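Local coordinates for lectin (PDB 1BYF), which binds galactose in a calcium-dependent manner as a dimeric C-type lectin and serves in the tunicate's defence against microorganisms, at residues Leu6-Gly18 against Phe45-Asp58. Sequence-based numbering, arbitrary orientation.
With ZN (zinc ion), chain E.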
loop_
_atom_site.group_PDB
_atom_site.type_symbol
_atom_site.label_atom_id
_atom_site.label_comp_id
_atom_site.label_asym_id
_atom_site.label_seq_id
_atom_site.Cartn_x
_atom_site.Cartn_y
_atom_site.Cartn_z
ATOM N N LEU A 6 3.105 -0.913 -3.889
ATOM C CA LEU A 6 3.967 0.040 -3.197
ATOM C C LEU A 6 3.383 1.446 -3.347
ATOM O O LEU A 6 3.075 1.846 -4.462
ATOM C CB LEU A 6 5.373 -0.035 -3.790
ATOM C CG LEU A 6 6.359 1.076 -3.416
ATOM C CD1 LEU A 6 6.615 1.135 -1.921
ATOM C CD2 LEU A 6 7.691 0.868 -4.132
ATOM N N PHE A 7 3.190 2.153 -2.256
ATOM C CA PHE A 7 2.689 3.522 -2.270
ATOM C C PHE A 7 3.845 4.419 -1.813
ATOM O O PHE A 7 4.473 4.072 -0.804
ATOM C CB PHE A 7 1.528 3.736 -1.311
ATOM C CG PHE A 7 0.265 2.979 -1.587
ATOM C CD1 PHE A 7 0.073 1.707 -1.074
ATOM C CD2 PHE A 7 -0.747 3.554 -2.339
ATOM C CE1 PHE A 7 -1.101 1.019 -1.321
ATOM C CE2 PHE A 7 -1.924 2.874 -2.587
ATOM C CZ PHE A 7 -2.103 1.605 -2.081
ATOM N N SER A 8 4.097 5.517 -2.493
ATOM C CA SER A 8 5.180 6.402 -2.071
ATOM C C SER A 8 4.725 7.853 -1.964
ATOM O O SER A 8 4.048 8.377 -2.847
ATOM C CB SER A 8 6.398 6.286 -2.989
ATOM O OG SER A 8 7.354 7.273 -2.614
ATOM N N ASP A 9 5.098 8.486 -0.859
ATOM C CA ASP A 9 4.777 9.883 -0.614
ATOM C C ASP A 9 5.665 10.815 -1.437
ATOM O O ASP A 9 5.430 12.017 -1.476
ATOM C CB ASP A 9 4.928 10.238 0.872
ATOM C CG ASP A 9 3.705 9.755 1.645
ATOM O OD1 ASP A 9 2.588 9.955 1.121
ATOM O OD2 ASP A 9 3.888 9.205 2.743
ATOM N N GLU A 10 6.669 10.244 -2.075
ATOM C CA GLU A 10 7.581 10.966 -2.945
ATOM C C GLU A 10 6.863 11.397 -4.221
ATOM O O GLU A 10 6.246 10.512 -4.809
ATOM C CB GLU A 10 8.639 9.963 -3.433
ATOM C CG GLU A 10 9.975 10.012 -2.739
ATOM C CD GLU A 10 11.055 10.491 -3.698
ATOM O OE1 GLU A 10 11.593 9.643 -4.442
ATOM O OE2 GLU A 10 11.341 11.707 -3.690
ATOM N N THR A 11 6.973 12.637 -4.646
ATOM C CA THR A 11 6.293 13.064 -5.864
ATOM C C THR A 11 7.236 13.193 -7.053
ATOM O O THR A 11 8.423 13.475 -6.909
ATOM C CB THR A 11 5.591 14.414 -5.616
ATOM O OG1 THR A 11 6.605 15.346 -5.224
ATOM C CG2 THR A 11 4.563 14.279 -4.509
ATOM N N MET A 12 6.684 13.002 -8.240
ATOM C CA MET A 12 7.399 13.041 -9.493
ATOM C C MET A 12 6.417 13.263 -10.659
ATOM O O MET A 12 5.219 13.084 -10.471
ATOM C CB MET A 12 7.980 11.672 -9.829
ATOM C CG MET A 12 9.311 11.218 -9.317
ATOM S SD MET A 12 9.177 9.420 -8.987
ATOM C CE MET A 12 8.787 9.520 -7.240
ATOM N N ASN A 13 7.023 13.502 -11.821
ATOM C CA ASN A 13 6.206 13.594 -13.033
ATOM C C ASN A 13 5.923 12.152 -13.468
ATOM O O ASN A 13 6.454 11.197 -12.889
ATOM C CB ASN A 13 6.845 14.421 -14.134
ATOM C CG ASN A 13 8.202 13.950 -14.594
ATOM O OD1 ASN A 13 8.502 12.752 -14.569
ATOM N ND2 ASN A 13 9.048 14.887 -15.023
ATOM N N TYR A 14 5.090 11.985 -14.473
ATOM C CA TYR A 14 4.690 10.676 -14.960
ATOM C C TYR A 14 5.835 9.820 -15.475
ATOM O O TYR A 14 5.907 8.634 -15.118
ATOM C CB TYR A 14 3.621 10.871 -16.038
ATOM C CG TYR A 14 3.073 9.585 -16.607
ATOM C CD1 TYR A 14 2.101 8.881 -15.916
ATOM C CD2 TYR A 14 3.530 9.071 -17.817
ATOM C CE1 TYR A 14 1.580 7.703 -16.414
ATOM C CE2 TYR A 14 3.010 7.893 -18.327
ATOM C CZ TYR A 14 2.038 7.218 -17.623
ATOM O OH TYR A 14 1.509 6.041 -18.099
ATOM N N ALA A 15 6.720 10.387 -16.294
ATOM C CA ALA A 15 7.838 9.594 -16.808
ATOM C C ALA A 15 8.669 9.066 -15.636
ATOM O O ALA A 15 8.986 7.880 -15.576
ATOM C CB ALA A 15 8.719 10.389 -17.756
ATOM N N ASP A 16 9.006 9.954 -14.708
ATOM C CA ASP A 16 9.820 9.589 -13.557
ATOM C C ASP A 16 9.135 8.547 -12.677
ATOM O O ASP A 16 9.819 7.705 -12.098
ATOM C CB ASP A 16 10.211 10.828 -12.754
ATOM C CG ASP A 16 11.221 11.696 -13.492
ATOM O OD1 ASP A 16 11.843 11.213 -14.463
ATOM O OD2 ASP A 16 11.403 12.872 -13.123
ATOM N N ALA A 17 7.810 8.593 -12.594
ATOM C CA ALA A 17 7.083 7.603 -11.801
ATOM C C ALA A 17 7.284 6.220 -12.432
ATOM O O ALA A 17 7.478 5.232 -11.724
ATOM C CB ALA A 17 5.612 7.933 -11.700
ATOM N N GLY A 18 7.236 6.153 -13.760
ATOM C CA GLY A 18 7.427 4.878 -14.452
ATOM C C GLY A 18 8.801 4.290 -14.137
ATOM O O GLY A 18 8.952 3.122 -13.779
ATOM N N PHE A 45 -6.833 3.360 0.524
ATOM C CA PHE A 45 -5.605 3.964 1.030
ATOM C C PHE A 45 -5.501 5.418 0.566
ATOM O O PHE A 45 -5.235 6.329 1.351
ATOM C CB PHE A 45 -4.383 3.181 0.558
ATOM C CG PHE A 45 -3.030 3.588 1.057
ATOM C CD1 PHE A 45 -2.358 4.677 0.517
ATOM C CD2 PHE A 45 -2.403 2.875 2.060
ATOM C CE1 PHE A 45 -1.101 5.039 0.973
ATOM C CE2 PHE A 45 -1.145 3.224 2.522
ATOM C CZ PHE A 45 -0.490 4.311 1.976
ATOM N N THR A 46 -5.664 5.633 -0.742
ATOM C CA THR A 46 -5.546 6.984 -1.284
ATOM C C THR A 46 -6.643 7.900 -0.761
ATOM O O THR A 46 -6.413 9.105 -0.629
ATOM C CB THR A 46 -5.500 7.006 -2.820
ATOM O OG1 THR A 46 -6.755 6.536 -3.319
ATOM C CG2 THR A 46 -4.373 6.107 -3.316
ATOM N N GLU A 47 -7.811 7.360 -0.434
ATOM C CA GLU A 47 -8.881 8.173 0.123
ATOM C C GLU A 47 -8.415 8.817 1.432
ATOM O O GLU A 47 -8.714 9.978 1.710
ATOM C CB GLU A 47 -10.141 7.359 0.408
ATOM C CG GLU A 47 -11.352 8.169 0.838
ATOM C CD GLU A 47 -11.378 8.559 2.297
ATOM O OE1 GLU A 47 -10.772 7.873 3.154
ATOM O OE2 GLU A 47 -12.000 9.588 2.637
ATOM N N VAL A 48 -7.750 8.020 2.273
ATOM C CA VAL A 48 -7.287 8.533 3.556
ATOM C C VAL A 48 -6.240 9.620 3.312
ATOM O O VAL A 48 -6.263 10.688 3.921
ATOM C CB VAL A 48 -6.661 7.442 4.446
ATOM C CG1 VAL A 48 -6.028 8.036 5.697
ATOM C CG2 VAL A 48 -7.714 6.416 4.848
ATOM N N LYS A 49 -5.307 9.311 2.420
ATOM C CA LYS A 49 -4.230 10.243 2.113
ATOM C C LYS A 49 -4.754 11.541 1.517
ATOM O O LYS A 49 -4.173 12.596 1.790
ATOM C CB LYS A 49 -3.197 9.577 1.200
ATOM C CG LYS A 49 -2.199 8.732 2.003
ATOM C CD LYS A 49 -0.967 9.597 2.272
ATOM C CE LYS A 49 -0.107 9.014 3.379
ATOM N NZ LYS A 49 1.097 9.862 3.611
ATOM N N GLY A 50 -5.818 11.456 0.724
ATOM C CA GLY A 50 -6.418 12.627 0.117
ATOM C C GLY A 50 -5.477 13.369 -0.816
ATOM O O GLY A 50 -5.595 14.591 -0.941
ATOM N N HIS A 51 -4.561 12.669 -1.471
ATOM C CA HIS A 51 -3.625 13.308 -2.385
ATOM C C HIS A 51 -3.706 12.691 -3.782
ATOM O O HIS A 51 -4.311 11.636 -3.950
ATOM C CB HIS A 51 -2.183 13.215 -1.894
ATOM C CG HIS A 51 -1.797 14.283 -0.921
ATOM N ND1 HIS A 51 -1.703 15.607 -1.301
ATOM C CD2 HIS A 51 -1.487 14.232 0.401
ATOM C CE1 HIS A 51 -1.352 16.331 -0.245
ATOM N NE2 HIS A 51 -1.213 15.519 0.786
ATOM N N ASP A 52 -3.079 13.352 -4.744
ATOM C CA ASP A 52 -3.038 12.871 -6.117
ATOM C C ASP A 52 -1.952 11.806 -6.272
ATOM O O ASP A 52 -0.851 11.960 -5.726
ATOM C CB ASP A 52 -2.699 14.004 -7.086
ATOM C CG ASP A 52 -3.706 15.128 -7.123
ATOM O OD1 ASP A 52 -4.885 14.905 -6.788
ATOM O OD2 ASP A 52 -3.310 16.257 -7.494
ATOM N N TYR A 53 -2.238 10.784 -7.065
ATOM C CA TYR A 53 -1.298 9.720 -7.343
ATOM C C TYR A 53 -1.260 9.373 -8.833
ATOM O O TYR A 53 -2.322 9.304 -9.449
ATOM C CB TYR A 53 -1.738 8.407 -6.665
ATOM C CG TYR A 53 -1.515 8.421 -5.172
ATOM C CD1 TYR A 53 -2.394 9.073 -4.324
ATOM C CD2 TYR A 53 -0.414 7.777 -4.629
ATOM C CE1 TYR A 53 -2.183 9.085 -2.957
ATOM C CE2 TYR A 53 -0.193 7.779 -3.261
ATOM C CZ TYR A 53 -1.081 8.439 -2.439
ATOM O OH TYR A 53 -0.866 8.444 -1.077
ATOM N N TRP A 54 -0.077 9.078 -9.355
ATOM C CA TRP A 54 -0.007 8.646 -10.747
ATOM C C TRP A 54 -0.475 7.191 -10.824
ATOM O O TRP A 54 -0.306 6.437 -9.863
ATOM C CB TRP A 54 1.415 8.688 -11.281
ATOM C CG TRP A 54 1.946 10.045 -11.614
ATOM C CD1 TRP A 54 3.033 10.667 -11.077
ATOM C CD2 TRP A 54 1.395 10.944 -12.593
ATOM N NE1 TRP A 54 3.186 11.905 -11.660
ATOM C CE2 TRP A 54 2.200 12.097 -12.589
ATOM C CE3 TRP A 54 0.302 10.882 -13.458
ATOM C CZ2 TRP A 54 1.946 13.186 -13.426
ATOM C CZ3 TRP A 54 0.048 11.966 -14.290
ATOM C CH2 TRP A 54 0.870 13.102 -14.269
ATOM N N VAL A 55 -1.050 6.813 -11.949
ATOM C CA VAL A 55 -1.417 5.433 -12.240
ATOM C C VAL A 55 -0.823 5.149 -13.633
ATOM O O VAL A 55 -0.444 6.088 -14.345
ATOM C CB VAL A 55 -2.893 5.050 -12.188
ATOM C CG1 VAL A 55 -3.477 5.301 -10.798
ATOM C CG2 VAL A 55 -3.732 5.762 -13.246
ATOM N N GLY A 56 -0.697 3.883 -13.996
ATOM C CA GLY A 56 -0.077 3.504 -15.243
ATOM C C GLY A 56 -0.955 3.543 -16.475
ATOM O O GLY A 56 -1.132 2.498 -17.110
ATOM N N ALA A 57 -1.483 4.708 -16.832
ATOM C CA ALA A 57 -2.303 4.820 -18.039
ATOM C C ALA A 57 -2.023 6.160 -18.705
ATOM O O ALA A 57 -1.719 7.149 -18.031
ATOM C CB ALA A 57 -3.773 4.623 -17.734
ATOM N N ASP A 58 -2.091 6.171 -20.039
ATOM C CA ASP A 58 -1.830 7.401 -20.791
ATOM C C ASP A 58 -2.319 7.265 -22.229
ATOM O O ASP A 58 -2.759 6.180 -22.622
ATOM C CB ASP A 58 -0.332 7.704 -20.743
ATOM C CG ASP A 58 0.507 6.620 -21.394
ATOM O OD1 ASP A 58 0.423 6.468 -22.634
ATOM O OD2 ASP A 58 1.253 5.903 -20.696
HETATM ZN ZN ZN E . -4.474 17.703 -7.904
HETATM O O HOH W 1 1.490 7.567 -0.029
#
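W54 donates from NE1 to the backbone O of M12, 2.6 Å away. The oxygen lies almost in the indole plane. Over one face of the same indole comes Y14: its CB sits 3.8 Å from the centroid of the W54 six-membered ring, a CH-pi contact. The phenol turns its edge to that face, planes 74° apart. With CG anti to the backbone N (chi1 -178°), the Y14 ring runs on past W54, and OH donates to D58 OD2 at 2.6 Å, on that oxygen's anti lone pair. A17 CB packs on W54 CD1. This joins the start of helix 14-22 to strand 53-55 of the C-type lectin fold, whose two helices flank a central sheet. At the other end, F7 of strand 3-8 stacks face to face on F45 of helix 36-49, centroids 3.8 Å apart and planes at 15°. K49 NZ closes a salt bridge to D9 OD1 at 2.9 Å; its bond to OD2 is weak. A water links D9 OD1 to Y53 OH. R116 also pairs with D9 OD1, and Y3 N of the second subunit donates to D9 OD2. N13 OD1 caps helix 14-22 through D16 N, and R115 makes a cation-pi contact with W54.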